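Local coordinates for polysaccharide deacetylase (Streptococcus pyogenes, PDB 6DQ3), which removes N-acetyl groups from the cell wall linkage unit of streptococcal rhamnopolysaccharides, acting as a zinc-containing deacetylase of carbohydrate esterase family 4, at residues Q42-E47 against K70-T75; I81-V86 against V126-Q131; N211-L216 against L225-P230. One frame throughout, in Å; residues are numbered along the deposited sequence.

Contact 1 of 3, residues Q42-E47 against K70-T75; sequences QKMKDE and KVVWLT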
loop_
_atom_site.group_PDB
_atom_site.type_symbol
_atom_site.label_atom_id
_atom_site.label_comp_id
_atom_site.label_asym_id
_atom_site.label_seq_id
_atom_site.Cartn_x
_atom_site.Cartn_y
_atom_site.Cartn_z
ATOM N N GLN A 42 11.301 -1.271 13.967
ATOM C CA GLN A 42 12.240 -1.938 14.857
ATOM C C GLN A 42 11.583 -3.120 15.559
ATOM O O GLN A 42 12.162 -4.208 15.642
ATOM C CB GLN A 42 12.782 -0.943 15.881
ATOM C CG GLN A 42 13.756 -1.546 16.877
ATOM C CD GLN A 42 14.127 -0.571 17.981
ATOM O OE1 GLN A 42 13.454 0.440 18.181
ATOM N NE2 GLN A 42 15.199 -0.869 18.703
ATOM N N LYS A 43 10.364 -2.922 16.068
ATOM C CA LYS A 43 9.688 -3.986 16.805
ATOM C C LYS A 43 9.286 -5.133 15.881
ATOM O O LYS A 43 9.384 -6.306 16.263
ATOM C CB LYS A 43 8.472 -3.415 17.533
ATOM C CG LYS A 43 7.783 -4.375 18.482
ATOM C CD LYS A 43 8.609 -4.663 19.724
ATOM C CE LYS A 43 7.980 -5.797 20.515
ATOM N NZ LYS A 43 8.559 -5.925 21.881
ATOM N N MET A 44 8.834 -4.820 14.664
ATOM C CA MET A 44 8.540 -5.880 13.703
ATOM C C MET A 44 9.794 -6.680 13.374
ATOM O O MET A 44 9.750 -7.913 13.288
ATOM C CB MET A 44 7.940 -5.291 12.429
ATOM C CG MET A 44 6.543 -4.723 12.602
ATOM S SD MET A 44 5.876 -4.091 11.055
ATOM C CE MET A 44 5.292 -2.478 11.580
ATOM N N LYS A 45 10.926 -5.995 13.188
ATOM C CA LYS A 45 12.166 -6.686 12.858
ATOM C C LYS A 45 12.601 -7.591 14.005
ATOM O O LYS A 45 12.959 -8.757 13.792
ATOM C CB LYS A 45 13.254 -5.663 12.529
ATOM C CG LYS A 45 14.434 -6.222 11.737
ATOM C CD LYS A 45 14.030 -6.493 10.287
ATOM C CE LYS A 45 15.213 -6.918 9.421
ATOM N NZ LYS A 45 14.785 -7.197 8.019
ATOM N N ASP A 46 12.562 -7.070 15.235
ATOM C CA ASP A 46 12.955 -7.860 16.397
ATOM C C ASP A 46 12.070 -9.091 16.559
ATOM O O ASP A 46 12.539 -10.150 16.998
ATOM C CB ASP A 46 12.894 -6.993 17.657
ATOM C CG ASP A 46 14.010 -5.959 17.721
ATOM O OD1 ASP A 46 14.931 -6.014 16.881
ATOM O OD2 ASP A 46 13.964 -5.092 18.620
ATOM N N GLU A 47 10.785 -8.964 16.235
ATOM C CA GLU A 47 9.851 -10.080 16.301
ATOM C C GLU A 47 9.985 -11.030 15.120
ATOM O O GLU A 47 9.213 -11.993 15.030
ATOM C CB GLU A 47 8.419 -9.546 16.383
ATOM C CG GLU A 47 8.065 -8.969 17.746
ATOM C CD GLU A 47 7.824 -10.053 18.780
ATOM O OE1 GLU A 47 7.025 -10.966 18.495
ATOM O OE2 GLU A 47 8.440 -9.999 19.866
ATOM N N LYS A 70 6.015 -15.173 10.654
ATOM C CA LYS A 70 5.461 -13.829 10.776
ATOM C C LYS A 70 5.725 -13.056 9.492
ATOM O O LYS A 70 6.877 -12.917 9.069
ATOM C CB LYS A 70 6.051 -13.105 11.984
ATOM C CG LYS A 70 5.953 -13.927 13.255
ATOM C CD LYS A 70 6.178 -13.078 14.483
ATOM C CE LYS A 70 6.378 -13.950 15.705
ATOM N NZ LYS A 70 7.260 -13.270 16.688
ATOM N N VAL A 71 4.653 -12.567 8.869
ATOM C CA VAL A 71 4.743 -11.842 7.610
ATOM C C VAL A 71 3.869 -10.599 7.703
ATOM O O VAL A 71 2.904 -10.537 8.467
ATOM C CB VAL A 71 4.310 -12.693 6.393
ATOM C CG1 VAL A 71 5.088 -13.994 6.337
ATOM C CG2 VAL A 71 2.807 -12.944 6.429
ATOM N N VAL A 72 4.212 -9.605 6.887
ATOM C CA VAL A 72 3.456 -8.363 6.837
ATOM C C VAL A 72 3.643 -7.743 5.462
ATOM O O VAL A 72 4.704 -7.862 4.845
ATOM C CB VAL A 72 3.894 -7.381 7.950
ATOM C CG1 VAL A 72 5.374 -7.047 7.814
ATOM C CG2 VAL A 72 3.039 -6.130 7.897
ATOM N N TRP A 73 2.593 -7.081 4.980
ATOM C CA TRP A 73 2.639 -6.301 3.750
ATOM C C TRP A 73 2.469 -4.837 4.137
ATOM O O TRP A 73 1.380 -4.418 4.540
ATOM C CB TRP A 73 1.553 -6.748 2.774
ATOM C CG TRP A 73 1.643 -6.094 1.428
ATOM C CD1 TRP A 73 2.704 -5.393 0.915
ATOM C CD2 TRP A 73 0.623 -6.066 0.426
ATOM N NE1 TRP A 73 2.406 -4.945 -0.349
ATOM C CE2 TRP A 73 1.134 -5.343 -0.672
ATOM C CE3 TRP A 73 -0.673 -6.586 0.345
ATOM C CZ2 TRP A 73 0.393 -5.128 -1.832
ATOM C CZ3 TRP A 73 -1.403 -6.370 -0.805
ATOM C CH2 TRP A 73 -0.868 -5.649 -1.877
ATOM N N LEU A 74 3.552 -4.068 4.029
ATOM C CA LEU A 74 3.527 -2.644 4.329
ATOM C C LEU A 74 3.079 -1.891 3.083
ATOM O O LEU A 74 3.750 -1.956 2.045
ATOM C CB LEU A 74 4.906 -2.148 4.763
ATOM C CG LEU A 74 5.640 -2.834 5.913
ATOM C CD1 LEU A 74 6.976 -2.125 6.147
ATOM C CD2 LEU A 74 4.792 -2.845 7.154
ATOM N N THR A 75 1.957 -1.174 3.184
ATOM C CA THR A 75 1.426 -0.416 2.059
ATOM C C THR A 75 1.251 1.053 2.417
ATOM O O THR A 75 0.871 1.394 3.542
ATOM C CB THR A 75 0.076 -0.979 1.565
ATOM O OG1 THR A 75 -0.962 -0.718 2.520
ATOM C CG2 THR A 75 0.175 -2.482 1.323
#

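Contact 2 of 3, residues I81-V86 against V126-Q131; sequences IDFYNV and VGMSFQ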
loop_
_atom_site.group_PDB
_atom_site.type_symbol
_atom_site.label_atom_id
_atom_site.label_comp_id
_atom_site.label_asym_id
_atom_site.label_seq_id
_atom_site.Cartn_x
_atom_site.Cartn_y
_atom_site.Cartn_z
ATOM N N ILE A 81 5.408 12.609 -1.390
ATOM C CA ILE A 81 6.858 12.755 -1.439
ATOM C C ILE A 81 7.492 12.361 -0.104
ATOM O O ILE A 81 8.657 11.940 -0.063
ATOM C CB ILE A 81 7.221 14.193 -1.865
ATOM C CG1 ILE A 81 8.727 14.316 -2.105
ATOM C CG2 ILE A 81 6.744 15.208 -0.829
ATOM C CD1 ILE A 81 9.232 13.442 -3.239
ATOM N N ASP A 82 6.744 12.454 1.001
ATOM C CA ASP A 82 7.299 12.030 2.282
ATOM C C ASP A 82 7.611 10.535 2.299
ATOM O O ASP A 82 8.400 10.093 3.141
ATOM C CB ASP A 82 6.366 12.401 3.451
ATOM C CG ASP A 82 5.004 11.711 3.390
ATOM O OD1 ASP A 82 4.712 10.994 2.412
ATOM O OD2 ASP A 82 4.215 11.888 4.343
ATOM N N PHE A 83 7.027 9.739 1.395
ATOM C CA PHE A 83 7.419 8.334 1.319
ATOM C C PHE A 83 8.879 8.204 0.898
ATOM O O PHE A 83 9.614 7.358 1.421
ATOM C CB PHE A 83 6.509 7.560 0.356
ATOM C CG PHE A 83 6.861 6.101 0.253
ATOM C CD1 PHE A 83 6.425 5.198 1.210
ATOM C CD2 PHE A 83 7.659 5.638 -0.783
ATOM C CE1 PHE A 83 6.767 3.855 1.124
ATOM C CE2 PHE A 83 7.999 4.301 -0.873
ATOM C CZ PHE A 83 7.557 3.411 0.082
ATOM N N TYR A 84 9.326 9.051 -0.030
ATOM C CA TYR A 84 10.727 9.045 -0.441
ATOM C C TYR A 84 11.623 9.768 0.557
ATOM O O TYR A 84 12.737 9.307 0.839
ATOM C CB TYR A 84 10.857 9.691 -1.818
ATOM C CG TYR A 84 12.264 9.804 -2.339
ATOM C CD1 TYR A 84 12.940 8.690 -2.813
ATOM C CD2 TYR A 84 12.908 11.034 -2.394
ATOM C CE1 TYR A 84 14.222 8.790 -3.305
ATOM C CE2 TYR A 84 14.190 11.146 -2.891
ATOM C CZ TYR A 84 14.843 10.019 -3.344
ATOM O OH TYR A 84 16.121 10.117 -3.839
ATOM N N ASN A 85 11.170 10.906 1.092
ATOM C CA ASN A 85 12.039 11.703 1.950
ATOM C C ASN A 85 12.149 11.134 3.359
ATOM O O ASN A 85 13.195 11.272 3.998
ATOM C CB ASN A 85 11.538 13.147 2.059
ATOM C CG ASN A 85 11.725 13.941 0.782
ATOM O OD1 ASN A 85 12.629 13.676 -0.011
ATOM N ND2 ASN A 85 10.873 14.940 0.588
ATOM N N VAL A 86 11.087 10.514 3.866
ATOM C CA VAL A 86 11.036 10.129 5.270
ATOM C C VAL A 86 10.928 8.615 5.422
ATOM O O VAL A 86 11.785 7.988 6.054
ATOM C CB VAL A 86 9.869 10.846 5.978
ATOM C CG1 VAL A 86 9.869 10.551 7.466
ATOM C CG2 VAL A 86 9.936 12.354 5.726
ATOM N N VAL A 126 15.950 -1.114 -4.038
ATOM C CA VAL A 126 16.218 -1.365 -2.627
ATOM C C VAL A 126 14.916 -1.709 -1.914
ATOM O O VAL A 126 14.638 -1.198 -0.824
ATOM C CB VAL A 126 16.913 -0.158 -1.967
ATOM C CG1 VAL A 126 17.502 -0.545 -0.614
ATOM C CG2 VAL A 126 17.997 0.399 -2.888
ATOM N N GLY A 127 14.095 -2.553 -2.540
ATOM C CA GLY A 127 13.025 -3.243 -1.850
ATOM C C GLY A 127 11.627 -2.691 -2.040
ATOM O O GLY A 127 10.668 -3.339 -1.599
ATOM N N MET A 128 11.468 -1.532 -2.666
ATOM C CA MET A 128 10.157 -0.908 -2.750
ATOM C C MET A 128 9.416 -1.334 -4.018
ATOM O O MET A 128 10.019 -1.576 -5.066
ATOM C CB MET A 128 10.278 0.615 -2.714
ATOM C CG MET A 128 11.052 1.155 -1.524
ATOM S SD MET A 128 10.423 0.556 0.058
ATOM C CE MET A 128 11.876 -0.259 0.718
ATOM N N SER A 129 8.092 -1.412 -3.908
ATOM C CA SER A 129 7.217 -1.752 -5.021
ATOM C C SER A 129 6.192 -0.642 -5.214
ATOM O O SER A 129 5.746 -0.008 -4.255
ATOM C CB SER A 129 6.512 -3.094 -4.775
ATOM O OG SER A 129 5.703 -3.469 -5.874
ATOM N N PHE A 130 5.815 -0.407 -6.465
ATOM C CA PHE A 130 4.911 0.685 -6.798
ATOM C C PHE A 130 3.742 0.157 -7.617
ATOM O O PHE A 130 3.911 -0.283 -8.760
ATOM C CB PHE A 130 5.683 1.787 -7.504
ATOM C CG PHE A 130 6.775 2.334 -6.644
ATOM C CD1 PHE A 130 6.489 3.291 -5.690
ATOM C CD2 PHE A 130 8.061 1.831 -6.724
ATOM C CE1 PHE A 130 7.472 3.772 -4.862
ATOM C CE2 PHE A 130 9.054 2.311 -5.897
ATOM C CZ PHE A 130 8.757 3.281 -4.962
ATOM N N GLN A 131 2.567 0.192 -7.009
ATOM C CA GLN A 131 1.362 -0.392 -7.558
ATOM C C GLN A 131 0.361 0.723 -7.867
ATOM O O GLN A 131 0.694 1.915 -7.851
ATOM C CB GLN A 131 0.822 -1.447 -6.586
ATOM C CG GLN A 131 1.824 -2.572 -6.267
ATOM C CD GLN A 131 2.200 -3.411 -7.481
ATOM O OE1 GLN A 131 1.336 -3.857 -8.230
ATOM N NE2 GLN A 131 3.497 -3.617 -7.684
#

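Contact 3 of 3, residues N211-L216 against L225-P230; sequences NRIRIL and LQTMEP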
loop_
_atom_site.group_PDB
_atom_site.type_symbol
_atom_site.label_atom_id
_atom_site.label_comp_id
_atom_site.label_asym_id
_atom_site.label_seq_id
_atom_site.Cartn_x
_atom_site.Cartn_y
_atom_site.Cartn_z
ATOM N N ASN A 211 -8.750 -6.802 3.257
ATOM C CA ASN A 211 -8.745 -5.925 4.420
ATOM C C ASN A 211 -7.369 -5.293 4.607
ATOM O O ASN A 211 -6.346 -5.853 4.203
ATOM C CB ASN A 211 -9.080 -6.693 5.706
ATOM C CG ASN A 211 -10.479 -7.269 5.727
ATOM O OD1 ASN A 211 -11.345 -6.896 4.940
ATOM N ND2 ASN A 211 -10.708 -8.188 6.662
ATOM N N ARG A 212 -7.345 -4.137 5.268
ATOM C CA ARG A 212 -6.093 -3.531 5.706
ATOM C C ARG A 212 -6.230 -3.046 7.140
ATOM O O ARG A 212 -7.335 -2.843 7.649
ATOM C CB ARG A 212 -5.674 -2.373 4.788
ATOM C CG ARG A 212 -5.246 -2.835 3.401
ATOM C CD ARG A 212 -4.411 -1.782 2.688
ATOM N NE ARG A 212 -5.225 -0.699 2.144
ATOM C CZ ARG A 212 -4.732 0.364 1.520
ATOM N NH1 ARG A 212 -3.418 0.496 1.360
ATOM N NH2 ARG A 212 -5.550 1.296 1.057
ATOM N N ILE A 213 -5.083 -2.885 7.794
ATOM C CA ILE A 213 -5.007 -2.396 9.167
ATOM C C ILE A 213 -4.569 -0.941 9.097
ATOM O O ILE A 213 -3.450 -0.645 8.663
ATOM C CB ILE A 213 -4.034 -3.229 10.014
ATOM C CG1 ILE A 213 -4.555 -4.658 10.172
ATOM C CG2 ILE A 213 -3.807 -2.560 11.367
ATOM C CD1 ILE A 213 -3.486 -5.653 10.607
ATOM N N ARG A 214 -5.445 -0.026 9.511
ATOM C CA ARG A 214 -5.115 1.392 9.481
ATOM C C ARG A 214 -4.138 1.709 10.607
ATOM O O ARG A 214 -4.366 1.341 11.765
ATOM C CB ARG A 214 -6.373 2.250 9.616
ATOM C CG ARG A 214 -6.092 3.752 9.517
ATOM C CD ARG A 214 -7.335 4.603 9.743
ATOM N NE ARG A 214 -8.356 4.420 8.714
ATOM C CZ ARG A 214 -8.323 4.986 7.511
ATOM N NH1 ARG A 214 -7.309 5.767 7.165
ATOM N NH2 ARG A 214 -9.304 4.763 6.647
ATOM N N ILE A 215 -3.049 2.390 10.264
ATOM C CA ILE A 215 -2.062 2.805 11.257
ATOM C C ILE A 215 -2.530 4.111 11.884
ATOM O O ILE A 215 -2.653 5.132 11.200
ATOM C CB ILE A 215 -0.671 2.960 10.626
ATOM C CG1 ILE A 215 -0.219 1.642 9.996
ATOM C CG2 ILE A 215 0.325 3.444 11.674
ATOM C CD1 ILE A 215 -0.116 0.483 10.968
ATOM N N LEU A 216 -2.811 4.076 13.165
ATOM C CA LEU A 216 -3.205 5.271 13.892
ATOM C C LEU A 216 -1.969 5.978 14.442
ATOM O O LEU A 216 -0.955 5.331 14.723
ATOM C CB LEU A 216 -4.139 4.904 15.038
ATOM C CG LEU A 216 -5.416 4.165 14.628
ATOM C CD1 LEU A 216 -6.140 3.616 15.844
ATOM C CD2 LEU A 216 -6.323 5.095 13.836
ATOM N N LEU A 225 1.680 -4.516 17.163
ATOM C CA LEU A 225 2.039 -5.921 16.994
ATOM C C LEU A 225 0.936 -6.844 17.503
ATOM O O LEU A 225 0.652 -7.879 16.888
ATOM C CB LEU A 225 3.354 -6.197 17.718
ATOM C CG LEU A 225 4.668 -5.975 16.968
ATOM C CD1 LEU A 225 4.845 -7.097 15.942
ATOM C CD2 LEU A 225 4.746 -4.625 16.292
ATOM N N GLN A 226 0.310 -6.500 18.632
ATOM C CA GLN A 226 -0.818 -7.287 19.111
ATOM C C GLN A 226 -1.963 -7.271 18.107
ATOM O O GLN A 226 -2.654 -8.281 17.937
ATOM C CB GLN A 226 -1.285 -6.760 20.469
ATOM C CG GLN A 226 -0.288 -7.015 21.596
ATOM C CD GLN A 226 -0.773 -6.503 22.940
ATOM O OE1 GLN A 226 -1.976 -6.461 23.207
ATOM N NE2 GLN A 226 0.164 -6.102 23.792
ATOM N N THR A 227 -2.168 -6.142 17.425
ATOM C CA THR A 227 -3.242 -6.043 16.446
ATOM C C THR A 227 -2.958 -6.888 15.214
ATOM O O THR A 227 -3.891 -7.369 14.563
ATOM C CB THR A 227 -3.442 -4.581 16.038
ATOM O OG1 THR A 227 -3.908 -3.826 17.163
ATOM C CG2 THR A 227 -4.441 -4.467 14.898
ATOM N N MET A 228 -1.684 -7.079 14.881
ATOM C CA MET A 228 -1.297 -7.838 13.703
ATOM C C MET A 228 -1.343 -9.344 13.923
ATOM O O MET A 228 -1.269 -10.095 12.947
ATOM C CB MET A 228 0.117 -7.438 13.268
ATOM C CG MET A 228 0.257 -5.988 12.851
ATOM S SD MET A 228 1.974 -5.421 12.832
ATOM C CE MET A 228 2.711 -6.480 11.593
ATOM N N GLU A 229 -1.453 -9.799 15.164
ATOM C CA GLU A 229 -1.473 -11.233 15.433
ATOM C C GLU A 229 -2.792 -11.829 14.950
ATOM O O GLU A 229 -3.855 -11.248 15.202
ATOM C CB GLU A 229 -1.294 -11.498 16.927
ATOM C CG GLU A 229 0.069 -11.126 17.491
ATOM C CD GLU A 229 1.074 -12.262 17.389
ATOM O OE1 GLU A 229 2.138 -12.067 16.764
ATOM O OE2 GLU A 229 0.795 -13.351 17.932
ATOM N N PRO A 230 -2.770 -12.973 14.242
ATOM C CA PRO A 230 -4.033 -13.630 13.878
ATOM C C PRO A 230 -4.824 -14.121 15.087
ATOM O O PRO A 230 -4.266 -14.349 16.158
ATOM C CB PRO A 230 -3.585 -14.818 13.014
ATOM C CG PRO A 230 -2.239 -14.436 12.493
ATOM C CD PRO A 230 -1.606 -13.592 13.575
ATOM O OXT PRO A 230 -6.037 -14.315 15.010
#

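Contact 1 of 3, residues Q42-E47 against K70-T75
Lys70 reaches across to the residue that follows helix 34-46 and grips Glu47 twice. Its NZ is 2.9 Å from Glu47 O, in the carbonyl plane and on a lone pair, with a C=O...N angle of 137°. The same NZ is 2.9 Å from Glu47 OE1, a salt bridge in which the ammonium sits above the carboxylate plane, 46° out of it. Beyond CG the lysine chain is extended, whereas the glutamate folds at chi2; that bend brings OE1 back beside its own backbone carbonyl, where one amino group can meet both oxygens. Since the carbonyl belongs to the residue just after the helix, the lysine charge may also offset the negative end of the helix dipole. Both residues remain partly exposed, so this is the solvent side of the contact.

Helix 34-46 here covers strand 71-77, a parallel strand of the central sheet, in the layered beta/alpha arrangement of the NodB-type deacetylase domain, usually described as an irregular barrel. Deeper in that layer the chemistry becomes wholly apolar. Met44 directs its side chain at the strand, with SD anti to CA about the CB-CG bond (chi2 -178°), which extends the sulfur toward the strand, Met44 CA and Val72 CA being 8.9 Å apart. Met44 SD arrives 4.2 Å from Leu74 CD2 and 4.4 Å from Val72 CG1, so one atom touches a branch of each of two alternate strand residues. These are ordinary van der Waals separations in a buried setting. Phe51 packs on Met44, Val72 and Leu74 alike, Leu12 adds to the same layer from strand 8-14, and Leu224 of helix 221-228 also touches Met44.

Contact 2 of 3, residues I81-V86 against V126-Q131
The backbone of helix 81-93 at Phe83 stands well off strand 128-132, with Phe83 CA 10.5 Å from Met128 CA and 11.4 Å from Phe130 CA, so the gap is bridged entirely by side chains and no hydrogen bond crosses it. Phe83 spans most of it: its ring leaves the helix with CG opposite the backbone N (chi1 -179°), and the far rim of the ring enters between two strand residues. CZ comes within 4.0 Å of Met128 SD, while the neighbouring CE2 lies 4.1 Å from Phe130 CE1. The sulfur makes an oblique Met-aromatic contact, 5.3 Å from Met128 SD to the centroid of the Phe83 ring and 70° off the ring normal. Bends at chi2 and chi3 present the sulfur to the ring and send the methyl back toward the preceding glycine, Met128 CE ending 4.1 Å from Gly127 CA. Around this apolar group, Phe76 meets Phe83 edge-to-face, and Met123 of helix 117-124 touches both phenylalanines.

Next to Phe83 on the helix, Asp82 OD2 is hydrogen-bonded to ND1 of His18, a zinc ligand, and to Ile17 N, and strand 128-132 leads directly to the zinc ligand His133. Helix 81-93 is the crossover of the beta-alpha-beta unit joining parallel strands 71-77 and 98-102, and Phe83 extends its cover to the next parallel strand, a helix-over-sheet layer of the CE4 deacetylase fold.

Contact 3 of 3, residues N211-L216 against L225-P230
Ile213 and Thr227 meet methyl to methyl, CG2 of the isoleucine lying 4.1 Å from CG2 of the threonine, while the two side chains slide past each other in opposite directions. Each bond from CA to CB is directed at the opposing segment. The threonine rotamer (chi1 -66°) separates its two branches: CG2 is given to the isoleucine, and OG1 is kept for a hydrogen bond to Asn223 O within the same helix. The polar group is thus satisfied by the helix, and what reaches the strand is apolar.

The other branch of Ile213 serves Met228. With CD1 anti to CA about the CB-CG1 bond (chi2 162°), it lies 4.4 Å from Met228 CG and 4.4 Å from Met228 CA, so it touches the base of the methionine and not its sulfur. Helix 221-228, the last of the chain, therefore packs on one face of strand 210-214, which runs parallel to both 8-14 and 192-198 in the sheet of the beta/alpha fold of NodB-type deacetylases. Along this strand the side chains alternate: Ile213 turns to the helix, whereas the preceding Arg212 points the other way, salt-bridging Asp77 and donating to Thr195 O. The methionine chain then turns away from Ile213, and its end packs against Met44 of helix 34-46 and Tyr49. Backbone bonding at this helix terminus is weak, with Glu229 N 3.3 Å from Leu225 O.

All three contacts lay a helix on the same mixed sheet, and most of their touching residues are buried. Contact 1 joins an apolar interior to a charged, partly exposed border; contact 2 is wholly buried, sulfur and aromatic in character; contact 3 is aliphatic, with one partly exposed threonine. Contacts 1 and 3 are neighbours, their centres about 11 Å apart: Val72 CG2 packs 3.7 Å from Met228 CE, and Thr75 OG1 is a probable hydrogen-bond partner of Arg212 NH1 at 3.0 Å. Contact 2 stands apart, its centre about 17 Å from that of contact 1 and 21 Å from that of contact 3, and touches neither.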